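Local atomic coordinates of putative HAD-hydrolase YfnB (Bacillus subtilis, PDB entry 3ED5), a protein that is a putative hydrolase of the haloacid dehalogenase-like superfamily, probably acting on phosphorylated compounds and perhaps as a 5'-nucleotidase. Residues R6-T17 / S175-D184; D199-M207 / I215-L226. All coordinates share one frame; numbering follows the deposited sequence.

In the fold
Both contacts pair parallel strands of one Rossmann-like sheet. Interaction 1 joins strands 9-12 and 179-183, and interaction 2 joins 199-203 to 218-220, one of the two edge strands. Strands 179-183 and 199-203 are neighbours, so the contacts are continuous, their centres about 11 Å apart. Tyr7 OH ties them together, 2.5 Å from Asp199 OD2 and 2.7 Å from Tyr218 OH, both probable hydrogen bonds. Interaction 1 carries Asp13, the nucleophile by similarity, and so lies at the probable active site. A bound formic acid, probably from the crystallisation liquor, lies about 3 Å from the side chain of Asp15. In interaction 2, the Met203 side chain is about 7 Å from that of Asp13.

Interaction 1 of 2, residues R6-T17 / S175-D184; sequences RYRTLLFDVDDT and SAEHTLIIGD
Strands 9-12 and 179-183 are adjacent parallel strands of the HAD core, and their C-terminal ends bring Asp13, the nucleophile by similarity, close to Asp184. The ladder alternates from Leu180 N to Thr9 O, Leu11 N to Leu180 O, Ile182 N to Leu11 O and Asp13 N to Ile182 O. At its start His178 O accepts from both Arg8 N (2.7 Å) and Thr9 N. The His178 ring gives its ND1-H to Arg6 O at 3.1 Å, nearly in the ring plane. The Arg8 guanidinium lies over one face of this ring, centres 3.8 Å apart and planes 27° apart; the bend at chi3 (-69°) folds it back there.

On one side of the sheet, Ile182 CD1 sits over the centre of the Phe12 ring, 4.0 Å from its centroid. Leu180 CB covers a Tyr7 face nearer the rim. On the other side, Thr179 CG2 meets Leu11 CG at 3.8 Å.

Beyond the strands, Thr17 OG1 donates to the anti lone pair of Asp13 OD2 at 2.6 Å. It also accepts a weak bond from Asp184 N. Asp13 OD1 is bridged to Lys158. Asp184 OD1 lies 3.0 Å from Asp13 OD2 and 3.0 Å from Asp15 O. Asp13 has two conformers; in the one described, the three oxygens converge as in the magnesium site of HAD phosphatases, consistent with a cation site here.

Interaction 2 of 2, residues D199-M207 / I215-L226; sequences DTCWMNPDM and IPTYEIRKLEEL
Trp202 and Glu219 extend side by side from paired positions of strands 199-203 and 218-220. The strands pair in parallel at the sheet edge, with Trp202 N bonded to Tyr218 O and Ile220 N to Trp202 O. Glu219 CD lies 3.6 Å from Trp202 CE3, with carboxylate and indole planes 40° apart. CG of Glu219 is anti to its backbone N (chi1 179°) and the rest extended, which carries OE2 out to the Asn204 amide. ND2 of Asn204 donates to OE2 at 2.9 Å, almost in its own amide plane but from above the carboxylate plane. Water 2 links the same OE2 to Asn204 O, while Asn204 CB sits over the centre of the indole. With an alanine in place of Asn204 the amide is gone, which would probably leave Glu219 OE2 without this donor and its carboxylate freer to turn.

Further along, Arg221 NE donates to Pro205 O at 3.1 Å, close to the guanidinium plane. Selenium of selenomethionine Met207 lies over the guanidinium centre, 3.8 Å from Arg221 CZ. At the other end, Thr200 N bonds Thr217 OG1 (2.9 Å) and Thr217 N bonds Thr200 OG1 (3.0 Å).

On the opposite face, Cys201 SG touches Ile220 CD1 at 3.7 Å and Leu226 CD2. There Leu223 and Leu226 pack on helix 108-116. Trp202 and Pro216 instead rest against helix 186-195, and strand 179-183 flanks 199-203 on its other side.

Interaction 1 of 2, residues R6-T17 / S175-D184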
loop_
_atom_site.group_PDB
_atom_site.type_symbol
_atom_site.label_atom_id
_atom_site.label_comp_id
_atom_site.label_asym_id
_atom_site.label_seq_id
_atom_site.Cartn_x
_atom_site.Cartn_y
_atom_site.Cartn_z
ATOM N N ARG A 6 -20.181 -12.768 9.847
ATOM C CA ARG A 6 -18.816 -13.230 10.104
ATOM C C ARG A 6 -18.010 -13.146 8.800
ATOM O O ARG A 6 -18.320 -13.908 7.838
ATOM C CB ARG A 6 -18.852 -14.681 10.599
ATOM C CG ARG A 6 -18.858 -14.857 12.120
ATOM C CD ARG A 6 -17.418 -14.867 12.613
ATOM N NE ARG A 6 -17.260 -15.171 14.034
ATOM C CZ ARG A 6 -17.688 -14.391 15.019
ATOM N NH1 ARG A 6 -18.359 -13.280 14.747
ATOM N NH2 ARG A 6 -17.487 -14.752 16.279
ATOM N N TYR A 7 -16.990 -12.287 8.746
ATOM C CA TYR A 7 -16.153 -12.259 7.555
ATOM C C TYR A 7 -15.359 -13.534 7.487
ATOM O O TYR A 7 -15.017 -14.116 8.523
ATOM C CB TYR A 7 -15.160 -11.080 7.569
ATOM C CG TYR A 7 -15.852 -9.756 7.547
ATOM C CD1 TYR A 7 -16.356 -9.230 6.351
ATOM C CD2 TYR A 7 -16.034 -9.035 8.745
ATOM C CE1 TYR A 7 -17.044 -8.004 6.344
ATOM C CE2 TYR A 7 -16.703 -7.797 8.753
ATOM C CZ TYR A 7 -17.185 -7.290 7.557
ATOM O OH TYR A 7 -17.810 -6.066 7.560
ATOM N N ARG A 8 -15.042 -13.952 6.270
ATOM C CA ARG A 8 -14.200 -15.130 6.077
ATOM C C ARG A 8 -12.874 -14.794 5.412
ATOM O O ARG A 8 -11.888 -15.501 5.625
ATOM C CB ARG A 8 -14.936 -16.160 5.233
ATOM C CG ARG A 8 -16.101 -16.785 5.997
ATOM C CD ARG A 8 -16.567 -18.077 5.350
ATOM N NE ARG A 8 -17.225 -17.841 4.062
ATOM C CZ ARG A 8 -18.528 -17.615 3.922
ATOM N NH1 ARG A 8 -19.318 -17.570 4.995
ATOM N NH2 ARG A 8 -19.039 -17.438 2.711
ATOM N N THR A 9 -12.869 -13.717 4.626
ATOM C CA THR A 9 -11.778 -13.406 3.720
ATOM C C THR A 9 -11.360 -11.971 3.999
ATOM O O THR A 9 -12.204 -11.069 3.904
ATOM C CB THR A 9 -12.278 -13.507 2.279
ATOM O OG1 THR A 9 -12.856 -14.809 2.076
ATOM C CG2 THR A 9 -11.126 -13.282 1.267
ATOM N N LEU A 10 -10.073 -11.762 4.307
ATOM C CA LEU A 10 -9.548 -10.402 4.570
ATOM C C LEU A 10 -8.526 -10.051 3.496
ATOM O O LEU A 10 -7.594 -10.836 3.249
ATOM C CB LEU A 10 -8.900 -10.286 5.974
ATOM C CG LEU A 10 -9.806 -10.848 7.092
ATOM C CD1 LEU A 10 -9.073 -10.807 8.440
ATOM C CD2 LEU A 10 -11.147 -10.097 7.169
ATOM N N LEU A 11 -8.719 -8.904 2.844
ATOM C CA LEU A 11 -7.786 -8.420 1.849
ATOM C C LEU A 11 -7.020 -7.237 2.456
ATOM O O LEU A 11 -7.624 -6.236 2.842
ATOM C CB LEU A 11 -8.524 -7.945 0.590
ATOM C CG LEU A 11 -9.627 -8.880 0.019
ATOM C CD1 LEU A 11 -10.215 -8.245 -1.248
ATOM C CD2 LEU A 11 -9.097 -10.279 -0.308
ATOM N N PHE A 12 -5.708 -7.384 2.544
ATOM C CA PHE A 12 -4.903 -6.338 3.172
ATOM C C PHE A 12 -4.062 -5.636 2.122
ATOM O O PHE A 12 -3.352 -6.259 1.345
ATOM C CB PHE A 12 -3.929 -6.952 4.199
ATOM C CG PHE A 12 -4.528 -7.210 5.542
ATOM C CD1 PHE A 12 -4.520 -6.242 6.544
ATOM C CD2 PHE A 12 -5.092 -8.464 5.823
ATOM C CE1 PHE A 12 -5.117 -6.506 7.809
ATOM C CE2 PHE A 12 -5.655 -8.744 7.087
ATOM C CZ PHE A 12 -5.672 -7.774 8.068
ATOM N N ASP A 13 -4.119 -4.312 2.156
ATOM C CA ASP A 13 -3.105 -3.477 1.532
ATOM C C ASP A 13 -1.778 -3.671 2.299
ATOM O O ASP A 13 -1.771 -4.117 3.448
ATOM C CB ASP A 13 -3.585 -2.019 1.588
ATOM C CG ASP A 13 -2.534 -1.036 1.102
ATOM O OD1 ASP A 13 -2.207 -1.022 -0.111
ATOM O OD2 ASP A 13 -2.064 -0.277 1.955
ATOM N N VAL A 14 -0.644 -3.319 1.672
ATOM C CA VAL A 14 0.675 -3.500 2.309
ATOM C C VAL A 14 1.137 -2.189 2.954
ATOM O O VAL A 14 1.314 -2.081 4.184
ATOM C CB VAL A 14 1.751 -3.981 1.275
ATOM C CG1 VAL A 14 3.141 -4.124 1.939
ATOM C CG2 VAL A 14 1.367 -5.389 0.712
ATOM N N ASP A 15 1.363 -1.206 2.099
ATOM C CA ASP A 15 2.124 -0.020 2.543
ATOM C C ASP A 15 1.312 0.911 3.431
ATOM O O ASP A 15 0.244 1.394 3.046
ATOM C CB ASP A 15 2.712 0.718 1.332
ATOM C CG ASP A 15 3.784 -0.100 0.661
ATOM O OD1 ASP A 15 4.492 -0.817 1.392
ATOM O OD2 ASP A 15 3.921 -0.020 -0.572
ATOM N N ASP A 16 1.864 1.140 4.609
ATOM C CA ASP A 16 1.251 1.938 5.676
ATOM C C ASP A 16 -0.058 1.325 6.140
ATOM O O ASP A 16 -0.871 2.003 6.752
ATOM C CB ASP A 16 1.087 3.403 5.260
ATOM C CG ASP A 16 2.428 4.064 5.045
ATOM O OD1 ASP A 16 3.357 3.772 5.837
ATOM O OD2 ASP A 16 2.513 4.862 4.101
ATOM N N THR A 17 -0.216 0.016 5.897
ATOM C CA THR A 17 -1.341 -0.752 6.448
ATOM C C THR A 17 -0.750 -1.800 7.385
ATOM O O THR A 17 -1.048 -1.778 8.576
ATOM C CB THR A 17 -2.191 -1.381 5.322
ATOM O OG1 THR A 17 -2.720 -0.329 4.498
ATOM C CG2 THR A 17 -3.390 -2.185 5.911
ATOM N N SER A 175 -16.948 -14.865 -1.689
ATOM C CA SER A 175 -18.203 -14.175 -1.394
ATOM C C SER A 175 -17.905 -12.741 -0.957
ATOM O O SER A 175 -17.279 -12.543 0.079
ATOM C CB SER A 175 -18.951 -14.924 -0.275
ATOM O OG SER A 175 -19.968 -14.122 0.314
ATOM N N ALA A 176 -18.386 -11.758 -1.718
ATOM C CA ALA A 176 -18.205 -10.339 -1.353
ATOM C C ALA A 176 -18.752 -10.029 0.042
ATOM O O ALA A 176 -18.093 -9.347 0.822
ATOM C CB ALA A 176 -18.850 -9.419 -2.383
ATOM N N GLU A 177 -19.929 -10.584 0.364
ATOM C CA GLU A 177 -20.594 -10.308 1.637
ATOM C C GLU A 177 -19.739 -10.703 2.852
ATOM O O GLU A 177 -19.913 -10.154 3.941
ATOM C CB GLU A 177 -21.919 -11.071 1.672
ATOM C CG GLU A 177 -22.727 -10.822 2.892
ATOM C CD GLU A 177 -23.957 -11.695 2.932
ATOM O OE1 GLU A 177 -24.353 -12.226 1.875
ATOM O OE2 GLU A 177 -24.526 -11.847 4.034
ATOM N N HIS A 178 -18.827 -11.650 2.663
ATOM C CA HIS A 178 -17.982 -12.163 3.749
ATOM C C HIS A 178 -16.533 -11.767 3.592
ATOM O O HIS A 178 -15.637 -12.439 4.123
ATOM C CB HIS A 178 -18.099 -13.679 3.804
ATOM C CG HIS A 178 -19.499 -14.133 4.037
ATOM N ND1 HIS A 178 -20.045 -14.232 5.299
ATOM C CD2 HIS A 178 -20.485 -14.463 3.167
ATOM C CE1 HIS A 178 -21.304 -14.634 5.200
ATOM N NE2 HIS A 178 -21.596 -14.769 3.917
ATOM N N THR A 179 -16.317 -10.691 2.845
ATOM C CA THR A 179 -14.985 -10.190 2.592
ATOM C C THR A 179 -14.819 -8.751 3.086
ATOM O O THR A 179 -15.703 -7.911 2.887
ATOM C CB THR A 179 -14.677 -10.245 1.078
ATOM O OG1 THR A 179 -14.817 -11.583 0.614
ATOM C CG2 THR A 179 -13.238 -9.721 0.756
ATOM N N LEU A 180 -13.663 -8.464 3.690
ATOM C CA LEU A 180 -13.338 -7.122 4.156
ATOM C C LEU A 180 -12.022 -6.704 3.516
ATOM O O LEU A 180 -11.049 -7.493 3.530
ATOM C CB LEU A 180 -13.175 -7.134 5.692
ATOM C CG LEU A 180 -12.814 -5.754 6.317
ATOM C CD1 LEU A 180 -13.966 -4.737 6.180
ATOM C CD2 LEU A 180 -12.486 -5.958 7.812
ATOM N N ILE A 181 -11.943 -5.466 3.013
ATOM C CA ILE A 181 -10.642 -4.938 2.616
ATOM C C ILE A 181 -10.168 -3.918 3.671
ATOM O O ILE A 181 -10.946 -3.068 4.109
ATOM C CB ILE A 181 -10.628 -4.319 1.194
ATOM C CG1 ILE A 181 -9.214 -3.765 0.868
ATOM C CG2 ILE A 181 -11.721 -3.230 1.028
ATOM C CD1 ILE A 181 -9.041 -3.348 -0.656
ATOM N N ILE A 182 -8.901 -4.031 4.060
ATOM C CA ILE A 182 -8.299 -3.162 5.081
ATOM C C ILE A 182 -7.122 -2.430 4.446
ATOM O O ILE A 182 -6.205 -3.060 3.911
ATOM C CB ILE A 182 -7.746 -4.020 6.249
ATOM C CG1 ILE A 182 -8.835 -4.924 6.858
ATOM C CG2 ILE A 182 -7.133 -3.095 7.358
ATOM C CD1 ILE A 182 -8.850 -6.357 6.297
ATOM N N GLY A 183 -7.148 -1.112 4.489
ATOM C CA GLY A 183 -6.034 -0.336 3.911
ATOM C C GLY A 183 -6.076 1.109 4.329
ATOM O O GLY A 183 -7.081 1.600 4.897
ATOM N N ASP A 184 -4.971 1.808 4.038
ATOM C CA ASP A 184 -4.827 3.197 4.484
ATOM C C ASP A 184 -5.199 4.223 3.418
ATOM O O ASP A 184 -5.340 5.418 3.733
ATOM C CB ASP A 184 -3.365 3.443 4.867
ATOM C CG ASP A 184 -2.474 3.466 3.668
ATOM O OD1 ASP A 184 -2.522 2.512 2.864
ATOM O OD2 ASP A 184 -1.717 4.437 3.518
HETATM O O HOH W 1 -14.849 -14.691 0.114
#

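Interaction 2 of 2, residues D199-M207 / I215-L226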
loop_
_atom_site.group_PDB
_atom_site.type_symbol
_atom_site.label_atom_id
_atom_site.label_comp_id
_atom_site.label_asym_id
_atom_site.label_seq_id
_atom_site.Cartn_x
_atom_site.Cartn_y
_atom_site.Cartn_z
ATOM N N ASP A 199 -17.229 -4.455 2.032
ATOM C CA ASP A 199 -17.033 -3.668 3.250
ATOM C C ASP A 199 -15.561 -3.241 3.287
ATOM O O ASP A 199 -14.673 -3.985 2.830
ATOM C CB ASP A 199 -17.387 -4.491 4.512
ATOM C CG ASP A 199 -18.885 -4.686 4.682
ATOM O OD1 ASP A 199 -19.646 -4.104 3.889
ATOM O OD2 ASP A 199 -19.292 -5.410 5.619
ATOM N N THR A 200 -15.315 -2.045 3.816
ATOM C CA THR A 200 -13.965 -1.468 3.881
ATOM C C THR A 200 -13.581 -1.012 5.300
ATOM O O THR A 200 -14.425 -0.508 6.063
ATOM C CB THR A 200 -13.875 -0.211 2.978
ATOM O OG1 THR A 200 -14.963 0.658 3.292
ATOM C CG2 THR A 200 -13.978 -0.588 1.470
ATOM N N CYS A 201 -12.289 -1.136 5.612
ATOM C CA CYS A 201 -11.735 -0.663 6.896
ATOM C C CYS A 201 -10.544 0.266 6.620
ATOM O O CYS A 201 -9.532 -0.170 6.111
ATOM C CB CYS A 201 -11.316 -1.859 7.750
ATOM S SG CYS A 201 -10.663 -1.335 9.366
ATOM N N TRP A 202 -10.720 1.539 6.948
ATOM C CA TRP A 202 -9.726 2.570 6.719
ATOM C C TRP A 202 -8.771 2.659 7.911
ATOM O O TRP A 202 -9.187 3.024 9.015
ATOM C CB TRP A 202 -10.442 3.917 6.506
ATOM C CG TRP A 202 -9.503 5.030 6.096
ATOM C CD1 TRP A 202 -8.321 4.895 5.418
ATOM C CD2 TRP A 202 -9.706 6.439 6.296
ATOM N NE1 TRP A 202 -7.760 6.149 5.199
ATOM C CE2 TRP A 202 -8.599 7.108 5.711
ATOM C CE3 TRP A 202 -10.717 7.201 6.908
ATOM C CZ2 TRP A 202 -8.465 8.499 5.746
ATOM C CZ3 TRP A 202 -10.602 8.591 6.921
ATOM C CH2 TRP A 202 -9.465 9.227 6.350
HETATM N N MSE A 203 -7.501 2.332 7.650
HETATM C CA MSE A 203 -6.424 2.508 8.612
HETATM C C MSE A 203 -6.022 3.988 8.577
HETATM O O MSE A 203 -5.491 4.473 7.571
HETATM C CB MSE A 203 -5.267 1.579 8.208
HETATM C CG MSE A 203 -4.021 1.722 9.038
HETATM SE SE MSE A 203 -4.308 1.289 10.917
HETATM C CE MSE A 203 -2.424 1.418 11.511
ATOM N N ASN A 204 -6.324 4.717 9.644
ATOM C CA ASN A 204 -6.086 6.169 9.677
ATOM C C ASN A 204 -5.532 6.596 11.048
ATOM O O ASN A 204 -6.178 7.348 11.795
ATOM C CB ASN A 204 -7.377 6.915 9.352
ATOM C CG ASN A 204 -7.168 8.421 9.163
ATOM O OD1 ASN A 204 -6.054 8.878 8.877
ATOM N ND2 ASN A 204 -8.217 9.192 9.374
ATOM N N PRO A 205 -4.346 6.084 11.398
ATOM C CA PRO A 205 -3.745 6.344 12.717
ATOM C C PRO A 205 -3.570 7.824 13.025
ATOM O O PRO A 205 -3.693 8.222 14.179
ATOM C CB PRO A 205 -2.370 5.670 12.636
ATOM C CG PRO A 205 -2.146 5.375 11.187
ATOM C CD PRO A 205 -3.509 5.203 10.559
ATOM N N ASP A 206 -3.316 8.619 11.990
ATOM C CA ASP A 206 -3.018 10.035 12.177
ATOM C C ASP A 206 -4.237 10.923 12.028
ATOM O O ASP A 206 -4.107 12.148 12.053
ATOM C CB ASP A 206 -1.942 10.493 11.188
ATOM C CG ASP A 206 -0.618 9.818 11.430
ATOM O OD1 ASP A 206 -0.306 9.512 12.599
ATOM O OD2 ASP A 206 0.093 9.581 10.437
HETATM N N MSE A 207 -5.413 10.310 11.878
HETATM C CA MSE A 207 -6.680 11.046 11.831
HETATM C C MSE A 207 -6.645 12.110 10.746
HETATM O O MSE A 207 -7.011 13.269 10.963
HETATM C CB MSE A 207 -7.046 11.641 13.201
HETATM C CG MSE A 207 -7.123 10.581 14.287
HETATM SE SE MSE A 207 -7.468 11.256 16.073
HETATM C CE MSE A 207 -9.173 12.105 15.714
ATOM N N ILE A 215 -16.439 7.235 1.995
ATOM C CA ILE A 215 -16.840 6.761 3.331
ATOM C C ILE A 215 -16.628 5.244 3.560
ATOM O O ILE A 215 -17.323 4.416 2.964
ATOM C CB ILE A 215 -18.314 7.142 3.694
ATOM C CG1 ILE A 215 -18.606 8.638 3.435
ATOM C CG2 ILE A 215 -18.666 6.728 5.172
ATOM C CD1 ILE A 215 -17.669 9.629 4.139
ATOM N N PRO A 216 -15.715 4.889 4.475
ATOM C CA PRO A 216 -15.429 3.470 4.747
ATOM C C PRO A 216 -16.501 2.829 5.651
ATOM O O PRO A 216 -17.221 3.551 6.346
ATOM C CB PRO A 216 -14.097 3.541 5.491
ATOM C CG PRO A 216 -14.179 4.838 6.239
ATOM C CD PRO A 216 -14.912 5.788 5.321
ATOM N N THR A 217 -16.581 1.496 5.686
ATOM C CA THR A 217 -17.490 0.831 6.628
ATOM C C THR A 217 -16.990 1.047 8.042
ATOM O O THR A 217 -17.805 1.293 8.950
ATOM C CB THR A 217 -17.598 -0.703 6.359
ATOM O OG1 THR A 217 -17.772 -0.898 4.948
ATOM C CG2 THR A 217 -18.779 -1.347 7.142
ATOM N N TYR A 218 -15.662 0.948 8.219
ATOM C CA TYR A 218 -15.008 1.165 9.518
ATOM C C TYR A 218 -13.798 2.064 9.350
ATOM O O TYR A 218 -13.211 2.102 8.288
ATOM C CB TYR A 218 -14.469 -0.148 10.099
ATOM C CG TYR A 218 -15.431 -1.296 9.991
ATOM C CD1 TYR A 218 -16.436 -1.473 10.945
ATOM C CD2 TYR A 218 -15.319 -2.218 8.934
ATOM C CE1 TYR A 218 -17.338 -2.530 10.859
ATOM C CE2 TYR A 218 -16.211 -3.296 8.845
ATOM C CZ TYR A 218 -17.220 -3.434 9.817
ATOM O OH TYR A 218 -18.126 -4.479 9.759
ATOM N N GLU A 219 -13.426 2.731 10.436
ATOM C CA GLU A 219 -12.209 3.539 10.478
ATOM C C GLU A 219 -11.514 3.259 11.824
ATOM O O GLU A 219 -12.161 3.368 12.882
ATOM C CB GLU A 219 -12.580 5.018 10.384
ATOM C CG GLU A 219 -11.307 5.902 10.456
ATOM C CD GLU A 219 -11.622 7.382 10.412
ATOM O OE1 GLU A 219 -12.803 7.771 10.189
ATOM O OE2 GLU A 219 -10.666 8.164 10.616
ATOM N N ILE A 220 -10.218 2.922 11.787
ATOM C CA ILE A 220 -9.459 2.611 13.013
ATOM C C ILE A 220 -8.139 3.376 13.036
ATOM O O ILE A 220 -7.693 3.837 11.989
ATOM C CB ILE A 220 -9.160 1.127 13.128
ATOM C CG1 ILE A 220 -8.292 0.633 11.967
ATOM C CG2 ILE A 220 -10.474 0.347 13.086
ATOM C CD1 ILE A 220 -8.049 -0.964 12.008
ATOM N N ARG A 221 -7.530 3.457 14.211
ATOM C CA ARG A 221 -6.177 4.029 14.320
ATOM C C ARG A 221 -5.116 2.945 14.481
ATOM O O ARG A 221 -4.003 3.102 13.990
ATOM C CB ARG A 221 -6.106 5.031 15.462
ATOM C CG ARG A 221 -6.975 6.259 15.199
ATOM C CD ARG A 221 -6.965 7.161 16.411
ATOM N NE ARG A 221 -5.697 7.851 16.537
ATOM C CZ ARG A 221 -5.341 8.568 17.602
ATOM N NH1 ARG A 221 -6.158 8.677 18.654
ATOM N NH2 ARG A 221 -4.161 9.164 17.618
ATOM N N LYS A 222 -5.445 1.846 15.150
ATOM C CA LYS A 222 -4.447 0.814 15.385
ATOM C C LYS A 222 -4.980 -0.498 14.880
ATOM O O LYS A 222 -6.184 -0.758 14.973
ATOM C CB LYS A 222 -4.132 0.672 16.868
ATOM C CG LYS A 222 -3.496 1.916 17.494
ATOM C CD LYS A 222 -2.979 1.663 18.906
ATOM C CE LYS A 222 -4.085 1.300 19.888
ATOM N NZ LYS A 222 -3.629 1.501 21.315
ATOM N N LEU A 223 -4.078 -1.334 14.373
ATOM C CA LEU A 223 -4.486 -2.635 13.856
ATOM C C LEU A 223 -5.232 -3.505 14.871
ATOM O O LEU A 223 -6.109 -4.272 14.482
ATOM C CB LEU A 223 -3.276 -3.387 13.310
ATOM C CG LEU A 223 -2.698 -2.802 12.005
ATOM C CD1 LEU A 223 -1.378 -3.556 11.664
ATOM C CD2 LEU A 223 -3.645 -2.913 10.816
ATOM N N GLU A 224 -4.887 -3.387 16.153
ATOM C CA GLU A 224 -5.527 -4.227 17.183
ATOM C C GLU A 224 -7.025 -3.935 17.317
ATOM O O GLU A 224 -7.773 -4.777 17.830
ATOM C CB GLU A 224 -4.824 -4.078 18.537
ATOM C CG GLU A 224 -4.876 -2.655 19.113
ATOM C CD GLU A 224 -4.144 -2.505 20.462
ATOM O OE1 GLU A 224 -3.202 -3.278 20.749
ATOM O OE2 GLU A 224 -4.503 -1.597 21.238
ATOM N N GLU A 225 -7.481 -2.781 16.820
ATOM C CA GLU A 225 -8.925 -2.496 16.815
ATOM C C GLU A 225 -9.694 -3.484 15.914
ATOM O O GLU A 225 -10.918 -3.558 15.997
ATOM C CB GLU A 225 -9.202 -1.063 16.371
ATOM C CG GLU A 225 -8.635 -0.009 17.334
ATOM C CD GLU A 225 -8.824 1.383 16.768
ATOM O OE1 GLU A 225 -9.938 1.699 16.346
ATOM O OE2 GLU A 225 -7.858 2.146 16.699
ATOM N N LEU A 226 -8.992 -4.228 15.052
ATOM C CA LEU A 226 -9.644 -5.229 14.216
ATOM C C LEU A 226 -10.232 -6.400 14.985
ATOM O O LEU A 226 -11.185 -7.012 14.499
ATOM C CB LEU A 226 -8.716 -5.762 13.134
ATOM C CG LEU A 226 -8.588 -4.850 11.921
ATOM C CD1 LEU A 226 -7.423 -5.378 11.066
ATOM C CD2 LEU A 226 -9.889 -4.759 11.074
HETATM O O HOH W 2 -8.908 7.688 12.710
#